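Local coordinates for protein Dph2 (Pyrococcus horikoshii, PDB 3LZD) that catalyses the first step of diphthamide biosynthesis, using a [4Fe-4S] cluster to transfer the 3-amino-3-carboxypropyl group of S-adenosyl-L-methionine onto a histidine of elongation factor 2, at residues Glu69-Ala74 against Val84-Glu89; Glu143-Ile148 against Glu175-Glu180; Gly217-Leu222 against Pro327-Gly332; Lys253-Ile258 against Val344-Gly349. All blocks are in the same frame, centred on the assembly; numbering follows the deposited sequence.

Contact 1. Residues Glu69-Ala74 against Val84-Glu89; sequences EAEELA and VFLHGE
Leu86, Ala74 and Val84 carry most of the packing between helix 67-78 and strand 83-87, the second and third elements of a beta-alpha-beta unit that begins with strand 57-61. The helix runs back over the edge of its sheet, its axis 9.1 Å from that of the strand and nearly antiparallel to it (170°). Alternate strand residues face the helix: Val84 and Leu86 point toward it, while Phe85 between them points away. Leu86 offers its two methyls to different partners. CD2 of Leu86 rises between the helix turns, 4.3 Å from Ala70 CB and 4.1 Å from Ala74 CB, and also lies against the carbonyl oxygen of Ala70. CD1 meets the carboxylate of Glu71, with OE1 of Glu71 3.3 Å from CD1 of Leu86. Glu71 reaches that far because its chain leaves anti to the backbone N (chi1 -179°) and then bends at chi2, crossing Leu86 at about a right angle; the same OE1 forms a salt bridge with Arg298 of the second subunit. Replacing Leu86 with alanine would probably open a gap beneath Ala70 and Ala74 and take away the apolar wall beside the Glu71 carboxylate. The edge strand also continues the sheet into the second subunit, where Phe85, Leu86 and His87 join a parallel ladder with a strand of that chain. At the other end of the contact the fit is tight: CG1 of Val84 presses on CB of Ala74 at 3.3 Å, while CG2 of Val84 lies 3.9 Å from the carbonyl oxygen of Ala74.

Contact 2. Residues Glu143-Ile148 against Glu175-Glu180; sequences ENIGEI and ESEGFE
A Schellman motif closes helix 167-176 and turns the chain toward strand 180-182, bringing Glu177 and Phe179 against the first turn of helix 145-149. Gly178 makes the turn with a positive phi of 102°, in a backbone conformation where any side chain would collide with the carbonyl oxygen of the residue before. Phe179, just after it, is the main wedge. Its ring reaches across to both isoleucines of the other helix, which approach it differently. CD1 of Ile145 arrives at the ring edge, in its plane, 3.7 Å from CE1 of Phe179. Ile148 instead crosses the phenylalanine side chain at about a right angle and sets its CG2 methyl 3.6 Å from CZ of Phe179. This branch lies anti to the backbone N of Ile148, a position that directs it at the far end of the ring. The carbonyl oxygen of Ile148 is also close, 3.7 Å from CE2 of Phe179. Toward the surface, the bent chain of Glu177 brings its aliphatic part obliquely across Ile145, with CG of Glu177 3.9 Å from CD1 of Ile145. Strand 154-159 lies deeper, where its Ile155 touches both Ile148 and Phe179. From the buried Ile148 outward to the exposed Glu177 the contact thus grades from hydrocarbon to charge, and its hold depends on van der Waals fit between methyls, a ring and a glutamate stem, with no polar pairing between the two segments.

Contact 3. Residues Gly217-Leu222 against Pro327-Gly332; sequences GIFHPL and PLDDYG. With SO4 (sulfate ion), chain D.
Phe219 and Asp329 meet obliquely, the ring and carboxylate planes 36° apart. The phenylalanine swings across from the first turn of helix 219-228 with CG anti to its own backbone N (chi1 -162°), and brings CD1 and CE1 up to the aspartate: CE1 of Phe219 lies 3.5 Å from CB of Asp329, while CD1 of Phe219 lies 3.7 Å from CG of Asp329. The carbonyl oxygen of Leu328 approaches the ring edge, near its plane, 4.1 Å from CE1 of Phe219. Arg325 adds a cation-pi interaction with Phe219, and forms a weak, long ion pair with Asp329. Leucine in place of Phe219 would probably deprive Arg325 of its aromatic partner and leave Asp329 less closely covered. Next along the helix, His220 turns to a sulfate, probably from the crystallisation liquor, which lies at its ring edge; NE2 of His220 makes weak bonds to O2 and O3 of the sulfate, both 3.2 Å long. Gly198 N and Arg325 NE hold the same ion. Beyond Asp329, an Asx turn links Asp330 OD1 to Gly332 N. The Phe219 side chain lies about 6 Å from the [4Fe-4S] cluster, and the contact joins two helix ends beside the site whose ligands include Cys199 and Cys323.

Contact 4. Residues Lys253-Ile258 against Val344-Gly349; sequences KRWAQI and VEILLG
Ile346 pushes its CG2 methyl into the angle between Trp255 and Ile258, one turn apart on helix 248-261. On the tryptophan side the fit is close: CG2 of Ile346 is 3.3 Å from CZ3 of Trp255, at the six-membered end of the indole, which it approaches obliquely. The CD1 methyl of Ile346 extends farther along the same end, 4.0 Å from CH2 of Trp255, and the isoleucine crosses the indole at about a right angle, CG2 and CD1 both against it. The other wall of the notch is CD1 of Ile258, 4.0 Å from CG2 of Ile346. A chi1 of -73° sets CG1 of Ile346 anti to the carbonyl carbon and thereby leaves CG2 anti to the backbone N, aimed into the notch. The surfaces that meet here belong to helix 248-261 and to the last turn of helix 341-347, which ends in a Schellman motif at Gly349. Leu339 of the short edge strand 338-339 touches both Ile258 and Leu347 and so joins the two helices to the four-stranded parallel sheet. On that side Ile258 and Leu347 lie side by side, pointing opposite ways, the CG2 methyl of Ile258 resting 3.8 Å from CB of Leu347. Leu347 then folds its CD1 methyl over the helix backbone, 3.7 Å from the carbonyl oxygen of Ile258, while the exposed Trp255 covers Ile346 on the solvent side.

Contact 1 is the most buried of the four and alone touches the second subunit, adding an intersubunit salt bridge to its aliphatic packing. Contacts 2 and 4 are partly buried and lie away from the cluster; each grades from a buried isoleucine to an exposed residue, Glu177 in one and Trp255 in the other, and each includes a helix end closed by a Schellman motif. Contact 3 differs in chemistry, pairing an aromatic ring with an acidic side chain beside the iron-sulfur site. Contacts 3 and 4 touch, their centres about 17 Å apart: Arg254 of 253-258 packs on Pro327 and Leu328. Contacts 1 and 2 stand apart, their centres about 43 Å from each other.

Contact 1. Residues Glu69-Ala74 against Val84-Glu89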
loop_
_atom_site.group_PDB
_atom_site.type_symbol
_atom_site.label_atom_id
_atom_site.label_comp_id
_atom_site.label_asym_id
_atom_site.label_seq_id
_atom_site.Cartn_x
_atom_site.Cartn_y
_atom_site.Cartn_z
ATOM N N GLU A 69 14.648 -0.757 -16.654
ATOM C CA GLU A 69 15.505 0.419 -16.780
ATOM C C GLU A 69 15.944 0.883 -15.387
ATOM O O GLU A 69 17.050 1.387 -15.210
ATOM C CB GLU A 69 14.764 1.578 -17.475
ATOM C CG GLU A 69 14.624 1.457 -18.992
ATOM C CD GLU A 69 13.573 0.427 -19.420
ATOM O OE1 GLU A 69 12.906 -0.183 -18.541
ATOM O OE2 GLU A 69 13.410 0.237 -20.648
ATOM N N ALA A 70 15.055 0.735 -14.412
ATOM C CA ALA A 70 15.359 1.119 -13.043
ATOM C C ALA A 70 16.557 0.314 -12.528
ATOM O O ALA A 70 17.485 0.887 -11.956
ATOM C CB ALA A 70 14.142 0.893 -12.139
ATOM N N GLU A 71 16.542 -1.001 -12.737
ATOM C CA GLU A 71 17.643 -1.858 -12.274
ATOM C C GLU A 71 18.976 -1.626 -13.007
ATOM O O GLU A 71 20.045 -1.772 -12.406
ATOM C CB GLU A 71 17.244 -3.344 -12.352
ATOM C CG GLU A 71 18.326 -4.352 -11.875
ATOM C CD GLU A 71 19.046 -3.925 -10.583
ATOM O OE1 GLU A 71 18.388 -3.380 -9.671
ATOM O OE2 GLU A 71 20.271 -4.147 -10.469
ATOM N N GLU A 72 18.921 -1.268 -14.290
ATOM C CA GLU A 72 20.140 -1.002 -15.059
ATOM C C GLU A 72 20.760 0.306 -14.553
ATOM O O GLU A 72 21.982 0.433 -14.432
ATOM C CB GLU A 72 19.824 -0.871 -16.553
ATOM N N LEU A 73 19.906 1.283 -14.265
ATOM C CA LEU A 73 20.379 2.557 -13.759
ATOM C C LEU A 73 21.035 2.349 -12.390
ATOM O O LEU A 73 22.064 2.956 -12.096
ATOM C CB LEU A 73 19.226 3.545 -13.642
ATOM C CG LEU A 73 19.542 4.846 -12.907
ATOM C CD1 LEU A 73 20.697 5.579 -13.595
ATOM C CD2 LEU A 73 18.298 5.707 -12.872
ATOM N N ALA A 74 20.426 1.495 -11.567
ATOM C CA ALA A 74 20.935 1.193 -10.228
ATOM C C ALA A 74 22.299 0.528 -10.343
ATOM O O ALA A 74 23.219 0.884 -9.610
ATOM C CB ALA A 74 19.964 0.265 -9.461
ATOM N N VAL A 84 22.322 1.995 -3.946
ATOM C CA VAL A 84 21.016 2.160 -4.564
ATOM C C VAL A 84 19.971 1.144 -4.109
ATOM O O VAL A 84 20.247 -0.054 -4.044
ATOM C CB VAL A 84 21.152 2.061 -6.100
ATOM C CG1 VAL A 84 19.793 2.242 -6.773
ATOM C CG2 VAL A 84 22.147 3.106 -6.586
ATOM N N PHE A 85 18.783 1.648 -3.779
ATOM C CA PHE A 85 17.639 0.829 -3.373
ATOM C C PHE A 85 16.557 1.065 -4.448
ATOM O O PHE A 85 16.415 2.179 -4.961
ATOM C CB PHE A 85 17.041 1.293 -2.032
ATOM C CG PHE A 85 17.953 1.140 -0.835
ATOM C CD1 PHE A 85 17.609 1.744 0.372
ATOM C CD2 PHE A 85 19.146 0.428 -0.909
ATOM C CE1 PHE A 85 18.441 1.654 1.496
ATOM C CE2 PHE A 85 19.987 0.331 0.212
ATOM C CZ PHE A 85 19.627 0.952 1.415
ATOM N N LEU A 86 15.807 0.023 -4.789
ATOM C CA LEU A 86 14.716 0.164 -5.740
ATOM C C LEU A 86 13.437 0.203 -4.927
ATOM O O LEU A 86 13.284 -0.562 -3.965
ATOM C CB LEU A 86 14.632 -1.031 -6.677
ATOM C CG LEU A 86 15.773 -1.168 -7.656
ATOM C CD1 LEU A 86 15.433 -2.268 -8.635
ATOM C CD2 LEU A 86 15.999 0.197 -8.372
ATOM N N HIS A 87 12.521 1.097 -5.285
ATOM C CA HIS A 87 11.252 1.143 -4.567
ATOM C C HIS A 87 10.424 0.033 -5.219
ATOM O O HIS A 87 10.241 0.030 -6.433
ATOM C CB HIS A 87 10.570 2.500 -4.738
ATOM C CG HIS A 87 9.388 2.689 -3.842
ATOM N ND1 HIS A 87 8.247 3.348 -4.243
ATOM C CD2 HIS A 87 9.176 2.314 -2.558
ATOM C CE1 HIS A 87 7.383 3.373 -3.244
ATOM N NE2 HIS A 87 7.922 2.751 -2.210
ATOM N N GLY A 88 9.946 -0.912 -4.414
ATOM C CA GLY A 88 9.184 -2.033 -4.939
ATOM C C GLY A 88 7.756 -1.771 -5.393
ATOM O O GLY A 88 7.197 -2.552 -6.177
ATOM N N GLU A 89 7.153 -0.699 -4.896
ATOM C CA GLU A 89 5.795 -0.370 -5.287
ATOM C C GLU A 89 5.819 0.013 -6.772
ATOM O O GLU A 89 6.865 0.374 -7.313
ATOM C CB GLU A 89 5.270 0.815 -4.458
ATOM C CG GLU A 89 5.315 0.623 -2.936
ATOM C CD GLU A 89 4.497 -0.568 -2.467
ATOM O OE1 GLU A 89 3.392 -0.796 -3.016
ATOM O OE2 GLU A 89 4.950 -1.274 -1.539
#

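Contact 2. Residues Glu143-Ile148 against Glu175-Glu180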
loop_
_atom_site.group_PDB
_atom_site.type_symbol
_atom_site.label_atom_id
_atom_site.label_comp_id
_atom_site.label_asym_id
_atom_site.label_seq_id
_atom_site.Cartn_x
_atom_site.Cartn_y
_atom_site.Cartn_z
ATOM N N GLU A 143 -2.352 13.898 -42.253
ATOM C CA GLU A 143 -3.293 12.892 -42.712
ATOM C C GLU A 143 -4.740 13.230 -42.346
ATOM O O GLU A 143 -5.679 12.903 -43.090
ATOM C CB GLU A 143 -2.899 11.552 -42.091
ATOM C CG GLU A 143 -3.853 10.404 -42.328
ATOM C CD GLU A 143 -3.420 9.540 -43.486
ATOM O OE1 GLU A 143 -2.261 9.060 -43.471
ATOM O OE2 GLU A 143 -4.239 9.340 -44.409
ATOM N N ASN A 144 -4.923 13.890 -41.206
ATOM C CA ASN A 144 -6.265 14.219 -40.753
ATOM C C ASN A 144 -6.549 15.702 -40.796
ATOM O O ASN A 144 -7.422 16.196 -40.076
ATOM C CB ASN A 144 -6.468 13.694 -39.334
ATOM C CG ASN A 144 -6.434 12.180 -39.265
ATOM O OD1 ASN A 144 -7.333 11.509 -39.777
ATOM N ND2 ASN A 144 -5.394 11.629 -38.631
ATOM N N ILE A 145 -5.817 16.417 -41.641
ATOM C CA ILE A 145 -5.998 17.860 -41.740
ATOM C C ILE A 145 -7.457 18.229 -42.039
ATOM O O ILE A 145 -7.945 19.263 -41.591
ATOM C CB ILE A 145 -5.082 18.461 -42.823
ATOM C CG1 ILE A 145 -5.087 19.991 -42.721
ATOM C CG2 ILE A 145 -5.538 18.006 -44.201
ATOM C CD1 ILE A 145 -4.416 20.521 -41.472
ATOM N N GLY A 146 -8.156 17.368 -42.772
ATOM C CA GLY A 146 -9.543 17.651 -43.094
ATOM C C GLY A 146 -10.453 17.641 -41.876
ATOM O O GLY A 146 -11.441 18.372 -41.807
ATOM N N GLU A 147 -10.128 16.802 -40.905
ATOM C CA GLU A 147 -10.937 16.727 -39.703
ATOM C C GLU A 147 -10.565 17.865 -38.753
ATOM O O GLU A 147 -11.428 18.438 -38.086
ATOM C CB GLU A 147 -10.741 15.369 -39.007
ATOM C CG GLU A 147 -11.220 14.145 -39.807
ATOM C CD GLU A 147 -12.703 14.216 -40.177
ATOM O OE1 GLU A 147 -13.521 14.515 -39.288
ATOM O OE2 GLU A 147 -13.055 13.962 -41.353
ATOM N N ILE A 148 -9.280 18.193 -38.689
ATOM C CA ILE A 148 -8.840 19.256 -37.794
ATOM C C ILE A 148 -9.516 20.567 -38.174
ATOM O O ILE A 148 -9.899 21.355 -37.302
ATOM C CB ILE A 148 -7.301 19.407 -37.823
ATOM C CG1 ILE A 148 -6.650 18.072 -37.426
ATOM C CG2 ILE A 148 -6.866 20.507 -36.846
ATOM C CD1 ILE A 148 -5.150 17.986 -37.715
ATOM N N GLU A 175 -0.022 26.013 -37.723
ATOM C CA GLU A 175 0.022 27.429 -38.066
ATOM C C GLU A 175 0.357 27.581 -39.543
ATOM O O GLU A 175 -0.216 28.435 -40.227
ATOM C CB GLU A 175 1.044 28.171 -37.213
ATOM C CG GLU A 175 0.494 28.545 -35.846
ATOM C CD GLU A 175 1.541 29.155 -34.937
ATOM O OE1 GLU A 175 1.147 29.815 -33.954
ATOM O OE2 GLU A 175 2.751 28.962 -35.203
ATOM N N SER A 176 1.268 26.743 -40.036
ATOM C CA SER A 176 1.632 26.803 -41.440
ATOM C C SER A 176 0.446 26.355 -42.305
ATOM O O SER A 176 0.469 26.503 -43.525
ATOM C CB SER A 176 2.838 25.912 -41.732
ATOM O OG SER A 176 2.425 24.585 -41.990
ATOM N N GLU A 177 -0.585 25.794 -41.683
ATOM C CA GLU A 177 -1.749 25.368 -42.446
ATOM C C GLU A 177 -2.861 26.398 -42.303
ATOM O O GLU A 177 -3.961 26.205 -42.814
ATOM C CB GLU A 177 -2.256 24.005 -41.969
ATOM C CG GLU A 177 -1.379 22.807 -42.340
ATOM C CD GLU A 177 -1.370 22.502 -43.836
ATOM O OE1 GLU A 177 -2.444 22.582 -44.473
ATOM O OE2 GLU A 177 -0.289 22.159 -44.369
ATOM N N GLY A 178 -2.580 27.483 -41.586
ATOM C CA GLY A 178 -3.576 28.526 -41.425
ATOM C C GLY A 178 -4.321 28.570 -40.106
ATOM O O GLY A 178 -5.188 29.428 -39.906
ATOM N N PHE A 179 -4.015 27.661 -39.190
ATOM C CA PHE A 179 -4.712 27.699 -37.918
ATOM C C PHE A 179 -4.061 28.688 -36.966
ATOM O O PHE A 179 -2.892 29.039 -37.115
ATOM C CB PHE A 179 -4.701 26.333 -37.222
ATOM C CG PHE A 179 -5.483 25.273 -37.921
ATOM C CD1 PHE A 179 -4.872 24.431 -38.844
ATOM C CD2 PHE A 179 -6.828 25.086 -37.630
ATOM C CE1 PHE A 179 -5.594 23.405 -39.469
ATOM C CE2 PHE A 179 -7.554 24.067 -38.248
ATOM C CZ PHE A 179 -6.931 23.227 -39.170
ATOM N N GLU A 180 -4.835 29.140 -35.984
ATOM C CA GLU A 180 -4.324 29.990 -34.917
ATOM C C GLU A 180 -4.262 29.148 -33.652
ATOM O O GLU A 180 -5.286 28.879 -33.024
ATOM C CB GLU A 180 -5.235 31.200 -34.705
#

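Contact 3. Residues Gly217-Leu222 against Pro327-Gly332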
loop_
_atom_site.group_PDB
_atom_site.type_symbol
_atom_site.label_atom_id
_atom_site.label_comp_id
_atom_site.label_asym_id
_atom_site.label_seq_id
_atom_site.Cartn_x
_atom_site.Cartn_y
_atom_site.Cartn_z
ATOM N N GLY A 217 -5.411 6.227 -26.661
ATOM C CA GLY A 217 -6.278 6.069 -25.510
ATOM C C GLY A 217 -7.446 7.023 -25.457
ATOM O O GLY A 217 -7.411 8.122 -26.040
ATOM N N ILE A 218 -8.473 6.611 -24.721
ATOM C CA ILE A 218 -9.687 7.403 -24.619
ATOM C C ILE A 218 -9.879 8.180 -23.327
ATOM O O ILE A 218 -10.659 9.130 -23.296
ATOM C CB ILE A 218 -10.934 6.503 -24.836
ATOM C CG1 ILE A 218 -12.228 7.323 -24.703
ATOM C CG2 ILE A 218 -10.934 5.381 -23.816
ATOM C CD1 ILE A 218 -12.295 8.575 -25.595
ATOM N N PHE A 219 -9.179 7.810 -22.262
ATOM C CA PHE A 219 -9.409 8.531 -21.025
ATOM C C PHE A 219 -9.171 10.026 -21.122
ATOM O O PHE A 219 -10.061 10.821 -20.791
ATOM C CB PHE A 219 -8.597 7.980 -19.852
ATOM C CG PHE A 219 -9.142 8.430 -18.505
ATOM C CD1 PHE A 219 -10.279 7.832 -17.971
ATOM C CD2 PHE A 219 -8.582 9.519 -17.832
ATOM C CE1 PHE A 219 -10.862 8.311 -16.786
ATOM C CE2 PHE A 219 -9.150 10.009 -16.650
ATOM C CZ PHE A 219 -10.296 9.403 -16.125
ATOM N N HIS A 220 -7.990 10.420 -21.585
ATOM C CA HIS A 220 -7.682 11.837 -21.683
ATOM C C HIS A 220 -8.621 12.637 -22.592
ATOM O O HIS A 220 -9.173 13.655 -22.166
ATOM C CB HIS A 220 -6.221 12.025 -22.090
ATOM C CG HIS A 220 -5.256 11.613 -21.025
ATOM N ND1 HIS A 220 -4.459 10.494 -21.130
ATOM C CD2 HIS A 220 -4.993 12.150 -19.809
ATOM C CE1 HIS A 220 -3.746 10.356 -20.025
ATOM N NE2 HIS A 220 -4.051 11.348 -19.207
ATOM N N PRO A 221 -8.834 12.181 -23.840
ATOM C CA PRO A 221 -9.731 12.934 -24.724
ATOM C C PRO A 221 -11.111 13.100 -24.090
ATOM O O PRO A 221 -11.721 14.152 -24.203
ATOM C CB PRO A 221 -9.788 12.076 -25.987
ATOM C CG PRO A 221 -8.496 11.355 -25.975
ATOM C CD PRO A 221 -8.310 10.989 -24.524
ATOM N N LEU A 222 -11.589 12.049 -23.429
ATOM C CA LEU A 222 -12.895 12.073 -22.774
ATOM C C LEU A 222 -12.913 13.109 -21.638
ATOM O O LEU A 222 -13.856 13.890 -21.504
ATOM C CB LEU A 222 -13.224 10.669 -22.248
ATOM C CG LEU A 222 -14.532 10.424 -21.488
ATOM C CD1 LEU A 222 -15.703 11.075 -22.226
ATOM C CD2 LEU A 222 -14.756 8.918 -21.347
ATOM N N PRO A 327 -12.707 6.226 -9.490
ATOM C CA PRO A 327 -14.136 5.963 -9.683
ATOM C C PRO A 327 -14.646 6.121 -11.122
ATOM O O PRO A 327 -15.631 5.485 -11.505
ATOM C CB PRO A 327 -14.802 6.946 -8.721
ATOM C CG PRO A 327 -13.869 8.098 -8.716
ATOM C CD PRO A 327 -12.504 7.414 -8.647
ATOM N N LEU A 328 -13.973 6.946 -11.922
ATOM C CA LEU A 328 -14.409 7.196 -13.300
ATOM C C LEU A 328 -13.873 6.249 -14.372
ATOM O O LEU A 328 -14.276 6.333 -15.534
ATOM C CB LEU A 328 -14.064 8.635 -13.711
ATOM C CG LEU A 328 -14.675 9.762 -12.867
ATOM C CD1 LEU A 328 -14.166 11.122 -13.374
ATOM C CD2 LEU A 328 -16.196 9.685 -12.933
ATOM N N ASP A 329 -12.964 5.356 -14.009
ATOM C CA ASP A 329 -12.423 4.447 -15.005
ATOM C C ASP A 329 -12.236 3.045 -14.437
ATOM O O ASP A 329 -11.261 2.358 -14.743
ATOM C CB ASP A 329 -11.098 5.008 -15.540
ATOM C CG ASP A 329 -10.640 4.326 -16.826
ATOM O OD1 ASP A 329 -11.505 3.899 -17.629
ATOM O OD2 ASP A 329 -9.411 4.238 -17.040
ATOM N N ASP A 330 -13.184 2.630 -13.605
ATOM C CA ASP A 330 -13.153 1.308 -12.992
ATOM C C ASP A 330 -13.545 0.224 -14.004
ATOM O O ASP A 330 -14.536 0.351 -14.720
ATOM C CB ASP A 330 -14.106 1.273 -11.790
ATOM C CG ASP A 330 -14.283 -0.129 -11.216
ATOM O OD1 ASP A 330 -13.270 -0.854 -11.089
ATOM O OD2 ASP A 330 -15.435 -0.496 -10.884
ATOM N N TYR A 331 -12.764 -0.843 -14.065
ATOM C CA TYR A 331 -13.059 -1.917 -14.998
ATOM C C TYR A 331 -14.077 -2.901 -14.447
ATOM O O TYR A 331 -14.534 -3.786 -15.161
ATOM C CB TYR A 331 -11.772 -2.641 -15.382
ATOM C CG TYR A 331 -10.946 -1.867 -16.375
ATOM C CD1 TYR A 331 -10.713 -2.368 -17.654
ATOM C CD2 TYR A 331 -10.439 -0.605 -16.056
ATOM C CE1 TYR A 331 -9.997 -1.632 -18.597
ATOM C CE2 TYR A 331 -9.722 0.141 -16.992
ATOM C CZ TYR A 331 -9.506 -0.379 -18.262
ATOM O OH TYR A 331 -8.808 0.352 -19.200
ATOM N N GLY A 332 -14.435 -2.736 -13.177
ATOM C CA GLY A 332 -15.416 -3.609 -12.556
ATOM C C GLY A 332 -14.974 -4.117 -11.201
ATOM O O GLY A 332 -15.555 -5.060 -10.662
HETATM S S SO4 D . -2.143 10.468 -16.189
HETATM O O1 SO4 D . -1.170 9.716 -15.372
HETATM O O2 SO4 D . -1.458 11.115 -17.326
HETATM O O3 SO4 D . -3.179 9.541 -16.682
HETATM O O4 SO4 D . -2.771 11.509 -15.359
#

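Contact 4. Residues Lys253-Ile258 against Val344-Gly349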
loop_
_atom_site.group_PDB
_atom_site.type_symbol
_atom_site.label_atom_id
_atom_site.label_comp_id
_atom_site.label_asym_id
_atom_site.label_seq_id
_atom_site.Cartn_x
_atom_site.Cartn_y
_atom_site.Cartn_z
ATOM N N LYS A 253 -23.555 6.613 -18.170
ATOM C CA LYS A 253 -23.033 5.598 -17.267
ATOM C C LYS A 253 -22.845 6.159 -15.865
ATOM O O LYS A 253 -23.067 5.457 -14.878
ATOM C CB LYS A 253 -21.707 5.047 -17.790
ATOM N N ARG A 254 -22.432 7.420 -15.767
ATOM C CA ARG A 254 -22.249 8.030 -14.456
ATOM C C ARG A 254 -23.617 8.267 -13.809
ATOM O O ARG A 254 -23.797 8.008 -12.617
ATOM C CB ARG A 254 -21.467 9.354 -14.552
ATOM C CG ARG A 254 -20.023 9.215 -15.050
ATOM C CD ARG A 254 -19.315 8.000 -14.442
ATOM N NE ARG A 254 -19.135 8.092 -12.997
ATOM C CZ ARG A 254 -18.835 7.059 -12.213
ATOM N NH1 ARG A 254 -18.680 5.845 -12.731
ATOM N NH2 ARG A 254 -18.690 7.234 -10.906
ATOM N N TRP A 255 -24.583 8.760 -14.582
ATOM C CA TRP A 255 -25.918 8.973 -14.025
ATOM C C TRP A 255 -26.399 7.652 -13.437
ATOM O O TRP A 255 -26.898 7.607 -12.312
ATOM C CB TRP A 255 -26.905 9.455 -15.094
ATOM C CG TRP A 255 -26.715 10.889 -15.451
ATOM C CD1 TRP A 255 -26.154 11.385 -16.591
ATOM C CD2 TRP A 255 -27.018 12.023 -14.626
ATOM N NE1 TRP A 255 -26.082 12.759 -16.528
ATOM C CE2 TRP A 255 -26.604 13.176 -15.331
ATOM C CE3 TRP A 255 -27.595 12.176 -13.358
ATOM C CZ2 TRP A 255 -26.750 14.469 -14.811
ATOM C CZ3 TRP A 255 -27.740 13.461 -12.840
ATOM C CH2 TRP A 255 -27.318 14.590 -13.567
ATOM N N ALA A 256 -26.223 6.575 -14.199
ATOM C CA ALA A 256 -26.621 5.250 -13.745
ATOM C C ALA A 256 -26.003 5.009 -12.374
ATOM O O ALA A 256 -26.709 4.769 -11.395
ATOM C CB ALA A 256 -26.142 4.177 -14.738
ATOM N N GLN A 257 -24.678 5.091 -12.309
ATOM C CA GLN A 257 -23.969 4.882 -11.056
ATOM C C GLN A 257 -24.554 5.746 -9.945
ATOM O O GLN A 257 -24.771 5.267 -8.832
ATOM C CB GLN A 257 -22.482 5.189 -11.237
ATOM C CG GLN A 257 -21.615 3.952 -11.453
ATOM C CD GLN A 257 -21.192 3.310 -10.139
ATOM O OE1 GLN A 257 -20.608 3.971 -9.270
ATOM N NE2 GLN A 257 -21.442 2.020 -10.003
ATOM N N ILE A 258 -24.817 7.014 -10.242
ATOM C CA ILE A 258 -25.384 7.912 -9.240
ATOM C C ILE A 258 -26.740 7.373 -8.787
ATOM O O ILE A 258 -27.075 7.418 -7.603
ATOM C CB ILE A 258 -25.577 9.343 -9.799
ATOM C CG1 ILE A 258 -24.222 10.052 -9.902
ATOM C CG2 ILE A 258 -26.516 10.138 -8.895
ATOM C CD1 ILE A 258 -24.262 11.350 -10.693
ATOM N N VAL A 344 -21.511 13.417 -6.033
ATOM C CA VAL A 344 -22.248 13.378 -4.775
ATOM C C VAL A 344 -23.204 14.559 -4.732
ATOM O O VAL A 344 -24.381 14.420 -4.379
ATOM C CB VAL A 344 -21.300 13.469 -3.560
ATOM C CG1 VAL A 344 -22.020 14.074 -2.370
ATOM C CG2 VAL A 344 -20.808 12.092 -3.201
ATOM N N GLU A 345 -22.679 15.723 -5.097
ATOM C CA GLU A 345 -23.449 16.958 -5.112
ATOM C C GLU A 345 -24.656 16.831 -6.047
ATOM O O GLU A 345 -25.712 17.396 -5.780
ATOM C CB GLU A 345 -22.532 18.116 -5.511
ATOM C CG GLU A 345 -21.255 18.145 -4.663
ATOM C CD GLU A 345 -20.266 19.234 -5.063
ATOM O OE1 GLU A 345 -19.984 19.380 -6.275
ATOM O OE2 GLU A 345 -19.756 19.931 -4.157
ATOM N N ILE A 346 -24.513 16.076 -7.129
ATOM C CA ILE A 346 -25.634 15.879 -8.039
ATOM C C ILE A 346 -26.640 14.973 -7.346
ATOM O O ILE A 346 -27.836 15.248 -7.357
ATOM C CB ILE A 346 -25.203 15.210 -9.360
ATOM C CG1 ILE A 346 -24.428 16.200 -10.222
ATOM C CG2 ILE A 346 -26.415 14.706 -10.112
ATOM C CD1 ILE A 346 -23.988 15.621 -11.557
ATOM N N LEU A 347 -26.148 13.900 -6.729
ATOM C CA LEU A 347 -27.020 12.957 -6.033
ATOM C C LEU A 347 -27.831 13.641 -4.932
ATOM O O LEU A 347 -29.028 13.391 -4.786
ATOM C CB LEU A 347 -26.202 11.804 -5.439
ATOM C CG LEU A 347 -26.960 10.736 -4.634
ATOM C CD1 LEU A 347 -26.188 9.431 -4.638
ATOM C CD2 LEU A 347 -27.172 11.213 -3.209
ATOM N N LEU A 348 -27.173 14.495 -4.157
ATOM C CA LEU A 348 -27.844 15.213 -3.087
ATOM C C LEU A 348 -28.760 16.316 -3.619
ATOM O O LEU A 348 -29.485 16.948 -2.852
ATOM C CB LEU A 348 -26.819 15.822 -2.136
ATOM C CG LEU A 348 -26.016 14.838 -1.290
ATOM C CD1 LEU A 348 -25.207 15.627 -0.267
ATOM C CD2 LEU A 348 -26.956 13.864 -0.582
ATOM N N GLY A 349 -28.716 16.553 -4.927
ATOM C CA GLY A 349 -29.557 17.573 -5.528
ATOM C C GLY A 349 -29.036 18.997 -5.428
ATOM O O GLY A 349 -29.797 19.943 -5.606
#